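Local atomic coordinates of BtGH115A (Bacteroides thetaiotaomicron, PDB entry 5BY3), a protein that removes 4-O-methyl-glucuronic acid from decorated arabinogalactans, acting as a family GH115 alpha-glucuronidase. Residues Val160-Ile165 / Ala208-Pro213; Gly236-Ala241 / Glu287-Leu292; Arg571-Ala576 / Asn626-Lys631. All blocks are in the same frame, centred on the assembly; numbering follows the deposited sequence.

Contact 1: Val160-Ile165 / Ala208-Pro213; sequences VEYRGI and ANTYWP
Asn209 uses its side-chain amide much as a strand uses its backbone, giving and taking a hydrogen bond along the chain of Glu161 and Arg163. Asn209 OD1 accepts from Arg163 N at 2.9 Å, while Asn209 ND2 donates to Glu161 O at 2.9 Å, nearly straight at 165° and within both amide and carbonyl planes. The amide is set there by a first torsion that places CG between the backbone N and the carbonyl carbon (chi1 56°). Thr210 OG1 also donates to Asn209 OD1, at 2.7 Å, from the face opposite Arg163 N. Replacing Asn209 by alanine would probably leave Arg163 N and Thr210 OG1 without their shared acceptor and Glu161 O dependent on Gln94, its second donor.

Parallel pairing is carried by Thr210 N to Arg163 O and Trp212 N to Ile165 O (2.9 Å); Arg163 O takes a second donor, Asn209 N, just before the strand.

Packing fills in the rest. The Arg163 guanidinium has Asn209 CG over one face, its NH1 bonding instead to Val160 O and Gln94. Thr210 OG1 meets the edge of the Tyr162 ring at CD1 (3.5 Å), and Ile165 CG1 rests 4.1 Å from Tyr211 CD1.

Strands 162-166 and 210-212 are neighbours in the parallel sheet of the TIM-barrel domain, with strand 429-433 beyond the first, strand 238-239 beyond the second, and helix 193-205 packed on Ile165, Ala208 and Tyr211.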
loop_
_atom_site.group_PDB
_atom_site.type_symbol
_atom_site.label_atom_id
_atom_site.label_comp_id
_atom_site.label_asym_id
_atom_site.label_seq_id
_atom_site.Cartn_x
_atom_site.Cartn_y
_atom_site.Cartn_z
ATOM N N VAL A 160 -14.842 1.303 -3.132
ATOM C CA VAL A 160 -14.446 2.289 -2.107
ATOM C C VAL A 160 -14.617 3.701 -2.662
ATOM O O VAL A 160 -14.255 3.969 -3.836
ATOM C CB VAL A 160 -13.036 1.977 -1.543
ATOM C CG1 VAL A 160 -12.534 3.042 -0.551
ATOM C CG2 VAL A 160 -13.037 0.591 -0.882
ATOM N N GLU A 161 -15.205 4.584 -1.843
ATOM C CA GLU A 161 -15.633 5.920 -2.320
ATOM C C GLU A 161 -14.468 6.912 -2.539
ATOM O O GLU A 161 -14.438 7.635 -3.557
ATOM C CB GLU A 161 -16.746 6.544 -1.443
ATOM C CG GLU A 161 -17.603 7.526 -2.245
ATOM C CD GLU A 161 -18.577 8.403 -1.456
ATOM O OE1 GLU A 161 -18.705 8.258 -0.225
ATOM O OE2 GLU A 161 -19.235 9.258 -2.098
ATOM N N TYR A 162 -13.522 6.920 -1.602
ATOM C CA TYR A 162 -12.310 7.709 -1.762
ATOM C C TYR A 162 -11.067 6.817 -1.701
ATOM O O TYR A 162 -10.874 6.047 -0.741
ATOM C CB TYR A 162 -12.230 8.810 -0.707
ATOM C CG TYR A 162 -13.270 9.862 -0.934
ATOM C CD1 TYR A 162 -13.024 10.921 -1.809
ATOM C CD2 TYR A 162 -14.527 9.781 -0.321
ATOM C CE1 TYR A 162 -13.982 11.904 -2.034
ATOM C CE2 TYR A 162 -15.494 10.748 -0.547
ATOM C CZ TYR A 162 -15.204 11.808 -1.396
ATOM O OH TYR A 162 -16.135 12.768 -1.625
ATOM N N ARG A 163 -10.223 6.911 -2.733
ATOM C CA ARG A 163 -9.041 6.064 -2.762
ATOM C C ARG A 163 -7.880 6.830 -3.300
ATOM O O ARG A 163 -7.970 7.600 -4.250
ATOM C CB ARG A 163 -9.308 4.744 -3.496
ATOM C CG ARG A 163 -10.012 4.948 -4.796
ATOM C CD ARG A 163 -11.190 4.041 -5.157
ATOM N NE ARG A 163 -11.520 4.616 -6.468
ATOM C CZ ARG A 163 -12.407 5.596 -6.679
ATOM N NH1 ARG A 163 -13.204 6.041 -5.688
ATOM N NH2 ARG A 163 -12.544 6.091 -7.902
ATOM N N GLY A 164 -6.762 6.653 -2.655
ATOM C CA GLY A 164 -5.694 7.544 -2.999
ATOM C C GLY A 164 -4.418 7.123 -2.381
ATOM O O GLY A 164 -4.351 6.096 -1.687
ATOM N N ILE A 165 -3.410 7.956 -2.632
ATOM C CA ILE A 165 -2.076 7.720 -2.150
ATOM C C ILE A 165 -1.574 8.915 -1.378
ATOM O O ILE A 165 -2.039 10.037 -1.557
ATOM C CB ILE A 165 -1.105 7.413 -3.335
ATOM C CG1 ILE A 165 -0.787 8.694 -4.152
ATOM C CG2 ILE A 165 -1.631 6.230 -4.177
ATOM C CD1 ILE A 165 0.309 8.536 -5.197
ATOM N N ALA A 208 -8.039 6.237 -8.986
ATOM C CA ALA A 208 -7.943 6.801 -7.660
ATOM C C ALA A 208 -8.438 8.231 -7.802
ATOM O O ALA A 208 -8.400 8.812 -8.918
ATOM C CB ALA A 208 -6.494 6.762 -7.178
ATOM N N ASN A 209 -8.936 8.801 -6.703
ATOM C CA ASN A 209 -9.499 10.157 -6.774
ATOM C C ASN A 209 -8.913 11.150 -5.792
ATOM O O ASN A 209 -9.217 12.347 -5.891
ATOM C CB ASN A 209 -11.037 10.147 -6.703
ATOM C CG ASN A 209 -11.569 9.444 -5.476
ATOM O OD1 ASN A 209 -10.834 9.183 -4.510
ATOM N ND2 ASN A 209 -12.870 9.115 -5.508
ATOM N N THR A 210 -8.060 10.655 -4.890
ATOM C CA THR A 210 -7.590 11.399 -3.719
ATOM C C THR A 210 -6.041 11.443 -3.647
ATOM O O THR A 210 -5.382 10.529 -4.096
ATOM C CB THR A 210 -8.196 10.757 -2.449
ATOM O OG1 THR A 210 -9.629 10.696 -2.577
ATOM C CG2 THR A 210 -7.820 11.497 -1.205
ATOM N N TYR A 211 -5.474 12.496 -3.072
ATOM C CA TYR A 211 -4.030 12.648 -2.943
ATOM C C TYR A 211 -3.693 13.327 -1.638
ATOM O O TYR A 211 -4.329 14.306 -1.285
ATOM C CB TYR A 211 -3.493 13.496 -4.111
ATOM C CG TYR A 211 -1.989 13.780 -4.148
ATOM C CD1 TYR A 211 -1.055 12.783 -3.898
ATOM C CD2 TYR A 211 -1.513 15.052 -4.504
ATOM C CE1 TYR A 211 0.303 13.057 -3.937
ATOM C CE2 TYR A 211 -0.175 15.322 -4.576
ATOM C CZ TYR A 211 0.746 14.326 -4.288
ATOM O OH TYR A 211 2.112 14.604 -4.348
ATOM N N TRP A 212 -2.716 12.782 -0.918
ATOM C CA TRP A 212 -2.085 13.485 0.188
ATOM C C TRP A 212 -0.696 13.853 -0.311
ATOM O O TRP A 212 0.142 12.990 -0.471
ATOM C CB TRP A 212 -1.978 12.607 1.437
ATOM C CG TRP A 212 -3.279 12.237 2.124
ATOM C CD1 TRP A 212 -4.574 12.523 1.721
ATOM C CD2 TRP A 212 -3.404 11.467 3.323
ATOM N NE1 TRP A 212 -5.482 12.005 2.623
ATOM C CE2 TRP A 212 -4.793 11.337 3.601
ATOM C CE3 TRP A 212 -2.477 10.889 4.207
ATOM C CZ2 TRP A 212 -5.257 10.656 4.719
ATOM C CZ3 TRP A 212 -2.938 10.212 5.307
ATOM C CH2 TRP A 212 -4.298 10.106 5.565
ATOM N N PRO A 213 -0.452 15.146 -0.586
ATOM C CA PRO A 213 0.814 15.578 -1.201
ATOM C C PRO A 213 1.996 15.367 -0.271
ATOM O O PRO A 213 1.768 15.189 0.913
ATOM C CB PRO A 213 0.587 17.070 -1.411
ATOM C CG PRO A 213 -0.354 17.463 -0.300
ATOM C CD PRO A 213 -1.284 16.297 -0.159
#

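Contact 2: Gly236-Ala241 / Glu287-Leu292; sequences GIFMGA and EILYTL
Met239 O accepts a short hydrogen bond from Leu289 N (2.6 Å), with Ile288 CA making a weaker CA-H...O contact (3.1 Å) to the same oxygen. A second backbone bond runs the other way, from Met239 N to Glu287 O at 3.1 Å. Together the two bonds frame the single bridge between Met239 and Ile288, and the two chains run in nearly the same direction, 12° apart. Further along, the pairing passes from backbone to side chain, where Thr291 OG1 donates to Ala241 O at 2.8 Å, coming from above the carbonyl plane.

Side chains pack around this bridge. Glu287 lays its CB over one face of the Phe238 ring, 3.9 Å from the centroid and 16° off the normal, a CH-pi contact made by the aliphatic root of an acidic residue. Phe238 CG lies anti to its own carbonyl carbon (chi1 -70°), which brings the ring round to Glu287, while Phe238 CB meets Leu289 CG at 4.0 Å. On the far side of the backbone, Ile288 CD1 touches CB of Met239, a selenomethionine in this crystal, at 3.7 Å; the remainder of the Met239 chain folds away toward Tyr211, Pro213 and Phe222.

Gly236 has a positive phi directly after helix 228-235, where the chain turns into the strand. Strand 238-239 then pairs with strand 210-212, and Tyr290 pairs with strand 339-341. The bridge between Met239 and Ile288 therefore links strand 238-239 to the residues leading into strand 290-291, the two outermost strands of the eight-stranded parallel sheet, and so closes the sheet into the ring characteristic of a TIM barrel.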
loop_
_atom_site.group_PDB
_atom_site.type_symbol
_atom_site.label_atom_id
_atom_site.label_comp_id
_atom_site.label_asym_id
_atom_site.label_seq_id
_atom_site.Cartn_x
_atom_site.Cartn_y
_atom_site.Cartn_z
ATOM N N GLY A 236 -8.965 16.858 -11.144
ATOM C CA GLY A 236 -10.179 16.457 -10.379
ATOM C C GLY A 236 -9.868 15.559 -9.200
ATOM O O GLY A 236 -10.598 14.597 -8.942
ATOM N N ILE A 237 -8.779 15.877 -8.497
ATOM C CA ILE A 237 -8.244 15.071 -7.417
ATOM C C ILE A 237 -8.607 15.748 -6.107
ATOM O O ILE A 237 -8.370 16.937 -5.921
ATOM C CB ILE A 237 -6.680 15.012 -7.499
ATOM C CG1 ILE A 237 -6.170 14.321 -8.799
ATOM C CG2 ILE A 237 -6.047 14.459 -6.217
ATOM C CD1 ILE A 237 -6.574 12.865 -9.022
ATOM N N PHE A 238 -9.151 14.987 -5.171
ATOM C CA PHE A 238 -9.407 15.515 -3.862
ATOM C C PHE A 238 -8.073 15.664 -3.193
ATOM O O PHE A 238 -7.324 14.699 -3.067
ATOM C CB PHE A 238 -10.377 14.610 -3.116
ATOM C CG PHE A 238 -11.762 14.656 -3.679
ATOM C CD1 PHE A 238 -12.076 13.987 -4.862
ATOM C CD2 PHE A 238 -12.763 15.413 -3.045
ATOM C CE1 PHE A 238 -13.374 14.048 -5.417
ATOM C CE2 PHE A 238 -14.060 15.484 -3.590
ATOM C CZ PHE A 238 -14.370 14.799 -4.785
HETATM N N MSE A 239 -7.742 16.900 -2.840
HETATM C CA MSE A 239 -6.609 17.155 -1.949
HETATM C C MSE A 239 -7.094 16.850 -0.554
HETATM O O MSE A 239 -8.135 17.384 -0.099
HETATM C CB MSE A 239 -6.139 18.603 -2.089
HETATM C CG MSE A 239 -5.721 18.978 -3.511
HETATM SE SE MSE A 239 -4.350 17.673 -4.108
HETATM C CE MSE A 239 -2.946 17.915 -2.749
ATOM N N GLY A 240 -6.387 15.921 0.085
ATOM C CA GLY A 240 -6.553 15.546 1.485
ATOM C C GLY A 240 -5.184 15.749 2.088
ATOM O O GLY A 240 -4.302 16.247 1.398
ATOM N N ALA A 241 -4.987 15.378 3.355
ATOM C CA ALA A 241 -3.664 15.475 4.015
ATOM C C ALA A 241 -3.698 14.618 5.261
ATOM O O ALA A 241 -4.758 14.126 5.601
ATOM C CB ALA A 241 -3.290 16.922 4.363
ATOM N N GLU A 287 -12.193 20.699 -4.660
ATOM C CA GLU A 287 -12.260 19.336 -4.170
ATOM C C GLU A 287 -11.135 19.071 -3.164
ATOM O O GLU A 287 -9.946 18.906 -3.532
ATOM C CB GLU A 287 -12.242 18.357 -5.342
ATOM C CG GLU A 287 -13.360 18.623 -6.359
ATOM C CD GLU A 287 -13.055 18.075 -7.745
ATOM O OE1 GLU A 287 -12.028 18.473 -8.359
ATOM O OE2 GLU A 287 -13.860 17.249 -8.222
ATOM N N ILE A 288 -11.551 19.083 -1.891
ATOM C CA ILE A 288 -10.691 18.967 -0.716
ATOM C C ILE A 288 -11.378 18.027 0.236
ATOM O O ILE A 288 -12.611 18.065 0.352
ATOM C CB ILE A 288 -10.546 20.325 0.034
ATOM C CG1 ILE A 288 -10.052 21.448 -0.902
ATOM C CG2 ILE A 288 -9.718 20.168 1.323
ATOM C CD1 ILE A 288 -8.659 21.219 -1.463
ATOM N N LEU A 289 -10.577 17.172 0.877
ATOM C CA LEU A 289 -10.998 16.405 2.038
ATOM C C LEU A 289 -10.293 16.989 3.246
ATOM O O LEU A 289 -9.047 16.989 3.302
ATOM C CB LEU A 289 -10.676 14.917 1.904
ATOM C CG LEU A 289 -11.270 14.147 0.718
ATOM C CD1 LEU A 289 -10.616 12.775 0.713
ATOM C CD2 LEU A 289 -12.796 14.021 0.691
ATOM N N TYR A 290 -11.102 17.496 4.191
ATOM C CA TYR A 290 -10.598 18.271 5.336
ATOM C C TYR A 290 -10.309 17.320 6.452
ATOM O O TYR A 290 -11.241 16.644 6.953
ATOM C CB TYR A 290 -11.622 19.338 5.770
ATOM C CG TYR A 290 -11.739 20.444 4.759
ATOM C CD1 TYR A 290 -10.865 21.535 4.808
ATOM C CD2 TYR A 290 -12.661 20.376 3.694
ATOM C CE1 TYR A 290 -10.927 22.536 3.875
ATOM C CE2 TYR A 290 -12.724 21.406 2.745
ATOM C CZ TYR A 290 -11.844 22.460 2.849
ATOM O OH TYR A 290 -11.830 23.488 1.942
ATOM N N THR A 291 -9.023 17.218 6.806
ATOM C CA THR A 291 -8.643 16.442 7.987
ATOM C C THR A 291 -8.976 17.277 9.241
ATOM O O THR A 291 -8.617 18.445 9.310
ATOM C CB THR A 291 -7.148 16.013 7.956
ATOM O OG1 THR A 291 -6.994 14.894 7.075
ATOM C CG2 THR A 291 -6.664 15.555 9.311
ATOM N N LEU A 292 -9.655 16.676 10.219
ATOM C CA LEU A 292 -9.971 17.387 11.456
ATOM C C LEU A 292 -8.987 17.054 12.562
ATOM O O LEU A 292 -8.230 16.082 12.449
ATOM C CB LEU A 292 -11.404 17.108 11.898
ATOM C CG LEU A 292 -12.533 17.681 11.046
ATOM C CD1 LEU A 292 -13.815 17.655 11.866
ATOM C CD2 LEU A 292 -12.228 19.091 10.562
#

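Contact 3: Arg571-Ala576 / Asn626-Lys631; sequences RKLLYA and NRVERK
Helix 552-580 meets here a loop without regular structure, part of the chain that leads from helix 587-603 toward strand 646-647. Val628 is the apolar centre of the meeting. Its two methyl groups straddle the Ala576 methyl, CG1 at 3.9 Å and CG2 at 4.0 Å from Ala576 CB, and CG2 also lies 4.0 Å from Leu573 CD2. The same CG2 comes within 4.2 Å of Lys572 CE, one helical turn before Ala576, and the valine accordingly rests on a surface made by residues from successive turns.

The polar part of the contact lies at the end of the lysine. Lys572 leaves the helix with CG trans to the backbone N (chi1 -176°) and then bends at its third torsion (chi3 82°), which carries NZ to the loop backbone. There NZ donates to Asn626 O at 2.9 Å, from above the carbonyl plane, and also to Val624 O two residues earlier. Two main-chain oxygens of one loop thus share an ammonium group, whose positive charge would be expected to suit their partial negative charge.

Helix 587-603 holds the same loop through charge: Arg627 forms a salt bridge with Asp594, and Arg630 with Asp590. It also reaches the first helix, since Ser589 bonds to Lys572 O. Such a junction is plain structural packing, in which an extended loop lies along a pair of helices with one valine turned inward, a lysine bonded to loop carbonyls and arginines paired with helix acids.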
loop_
_atom_site.group_PDB
_atom_site.type_symbol
_atom_site.label_atom_id
_atom_site.label_comp_id
_atom_site.label_asym_id
_atom_site.label_seq_id
_atom_site.Cartn_x
_atom_site.Cartn_y
_atom_site.Cartn_z
ATOM N N ARG A 571 23.013 -11.418 0.358
ATOM C CA ARG A 571 24.441 -11.744 0.201
ATOM C C ARG A 571 25.345 -10.902 1.080
ATOM O O ARG A 571 26.183 -11.448 1.775
ATOM C CB ARG A 571 24.864 -11.618 -1.265
ATOM C CG ARG A 571 24.253 -12.699 -2.144
ATOM C CD ARG A 571 25.120 -12.993 -3.350
ATOM N NE ARG A 571 24.582 -14.122 -4.100
ATOM C CZ ARG A 571 24.772 -14.335 -5.400
ATOM N NH1 ARG A 571 25.478 -13.490 -6.146
ATOM N NH2 ARG A 571 24.210 -15.387 -5.957
ATOM N N LYS A 572 25.160 -9.579 1.054
ATOM C CA LYS A 572 26.044 -8.660 1.769
ATOM C C LYS A 572 26.026 -8.951 3.256
ATOM O O LYS A 572 27.092 -9.034 3.915
ATOM C CB LYS A 572 25.652 -7.191 1.531
ATOM C CG LYS A 572 26.599 -6.144 2.175
ATOM C CD LYS A 572 26.010 -4.737 2.121
ATOM C CE LYS A 572 24.996 -4.467 3.245
ATOM N NZ LYS A 572 24.486 -3.074 3.194
ATOM N N LEU A 573 24.814 -9.114 3.770
ATOM C CA LEU A 573 24.611 -9.283 5.196
ATOM C C LEU A 573 24.790 -10.739 5.623
ATOM O O LEU A 573 25.314 -10.988 6.707
ATOM C CB LEU A 573 23.252 -8.640 5.650
ATOM C CG LEU A 573 23.394 -7.099 5.590
ATOM C CD1 LEU A 573 22.207 -6.362 5.005
ATOM C CD2 LEU A 573 23.819 -6.508 6.921
ATOM N N LEU A 574 24.380 -11.705 4.797
ATOM C CA LEU A 574 24.591 -13.095 5.204
ATOM C C LEU A 574 26.046 -13.582 5.089
ATOM O O LEU A 574 26.503 -14.288 5.999
ATOM C CB LEU A 574 23.605 -14.046 4.556
ATOM C CG LEU A 574 22.207 -13.817 5.103
ATOM C CD1 LEU A 574 21.245 -14.746 4.386
ATOM C CD2 LEU A 574 22.164 -14.042 6.603
ATOM N N TYR A 575 26.769 -13.205 4.016
ATOM C CA TYR A 575 28.209 -13.517 3.923
ATOM C C TYR A 575 28.954 -12.849 5.069
ATOM O O TYR A 575 29.845 -13.435 5.650
ATOM C CB TYR A 575 28.842 -13.043 2.617
ATOM C CG TYR A 575 28.396 -13.714 1.319
ATOM C CD1 TYR A 575 28.068 -15.074 1.270
ATOM C CD2 TYR A 575 28.387 -12.975 0.110
ATOM C CE1 TYR A 575 27.668 -15.670 0.082
ATOM C CE2 TYR A 575 28.009 -13.561 -1.094
ATOM C CZ TYR A 575 27.653 -14.909 -1.113
ATOM O OH TYR A 575 27.270 -15.480 -2.319
ATOM N N ALA A 576 28.562 -11.612 5.388
ATOM C CA ALA A 576 29.096 -10.889 6.530
ATOM C C ALA A 576 28.938 -11.678 7.837
ATOM O O ALA A 576 29.878 -11.704 8.677
ATOM C CB ALA A 576 28.431 -9.527 6.641
ATOM N N ASN A 626 25.196 0.385 4.741
ATOM C CA ASN A 626 26.633 0.604 4.540
ATOM C C ASN A 626 27.371 -0.688 4.166
ATOM O O ASN A 626 26.809 -1.774 4.305
ATOM C CB ASN A 626 27.250 1.147 5.835
ATOM C CG ASN A 626 26.799 2.552 6.167
ATOM O OD1 ASN A 626 26.718 2.907 7.343
ATOM N ND2 ASN A 626 26.514 3.364 5.142
ATOM N N ARG A 627 28.647 -0.597 3.749
ATOM C CA ARG A 627 29.477 -1.821 3.769
ATOM C C ARG A 627 29.524 -2.222 5.216
ATOM O O ARG A 627 29.472 -1.368 6.103
ATOM C CB ARG A 627 30.894 -1.624 3.298
ATOM C CG ARG A 627 31.078 -1.508 1.819
ATOM C CD ARG A 627 32.493 -0.994 1.506
ATOM N NE ARG A 627 32.610 -0.785 0.063
ATOM C CZ ARG A 627 32.444 0.381 -0.568
ATOM N NH1 ARG A 627 32.159 1.519 0.091
ATOM N NH2 ARG A 627 32.546 0.401 -1.894
ATOM N N VAL A 628 29.634 -3.520 5.449
ATOM C CA VAL A 628 29.612 -4.041 6.801
ATOM C C VAL A 628 30.975 -3.883 7.509
ATOM O O VAL A 628 32.033 -4.271 6.971
ATOM C CB VAL A 628 29.129 -5.508 6.813
ATOM C CG1 VAL A 628 29.169 -6.072 8.215
ATOM C CG2 VAL A 628 27.712 -5.593 6.292
ATOM N N GLU A 629 30.928 -3.336 8.719
ATOM C CA GLU A 629 32.076 -3.316 9.648
ATOM C C GLU A 629 32.619 -4.736 9.921
ATOM O O GLU A 629 31.920 -5.606 10.446
ATOM C CB GLU A 629 31.672 -2.611 10.953
ATOM C CG GLU A 629 32.814 -2.124 11.842
ATOM C CD GLU A 629 32.352 -1.681 13.238
ATOM O OE1 GLU A 629 31.223 -2.051 13.673
ATOM O OE2 GLU A 629 33.136 -0.965 13.913
ATOM N N ARG A 630 33.874 -4.951 9.550
ATOM C CA ARG A 630 34.581 -6.205 9.802
ATOM C C ARG A 630 35.019 -6.354 11.276
ATOM O O ARG A 630 35.666 -5.464 11.848
ATOM C CB ARG A 630 35.788 -6.299 8.876
ATOM C CG ARG A 630 35.453 -6.151 7.392
ATOM C CD ARG A 630 36.588 -6.692 6.551
ATOM N NE ARG A 630 36.391 -6.442 5.132
ATOM C CZ ARG A 630 37.195 -6.899 4.173
ATOM N NH1 ARG A 630 38.271 -7.651 4.464
ATOM N NH2 ARG A 630 36.912 -6.609 2.909
ATOM N N LYS A 631 34.650 -7.477 11.877
ATOM C CA LYS A 631 34.909 -7.771 13.284
ATOM C C LYS A 631 34.646 -9.247 13.460
ATOM O O LYS A 631 33.878 -9.815 12.701
ATOM C CB LYS A 631 34.076 -6.846 14.222
ATOM C CG LYS A 631 33.098 -7.454 15.221
ATOM C CD LYS A 631 31.654 -7.145 14.828
ATOM C CE LYS A 631 30.690 -7.318 15.994
ATOM N NZ LYS A 631 29.555 -6.354 15.867
#

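All three contacts are largely buried, but contacts 1 and 2 lie in the barrel sheet, while contact 3 lies further out, some 32 Å from contact 2 between nearest atoms and on the other side of the chain's centre from it. The first two meet at strands 210-212 and 238-239, which are adjacent, so that one contact continues the barrel wall and the other shuts it; Phe238 N and O probably bond to Asn209 O and Tyr211 N across the join. Both rely on backbone pairing, reinforced in contact 1 by an amide and in contact 2 by a hydroxyl. Contact 3 buries less surface and has no strand pairing, relying on a few aliphatic groups and one lysine, with exposed arginines of its loop nearby.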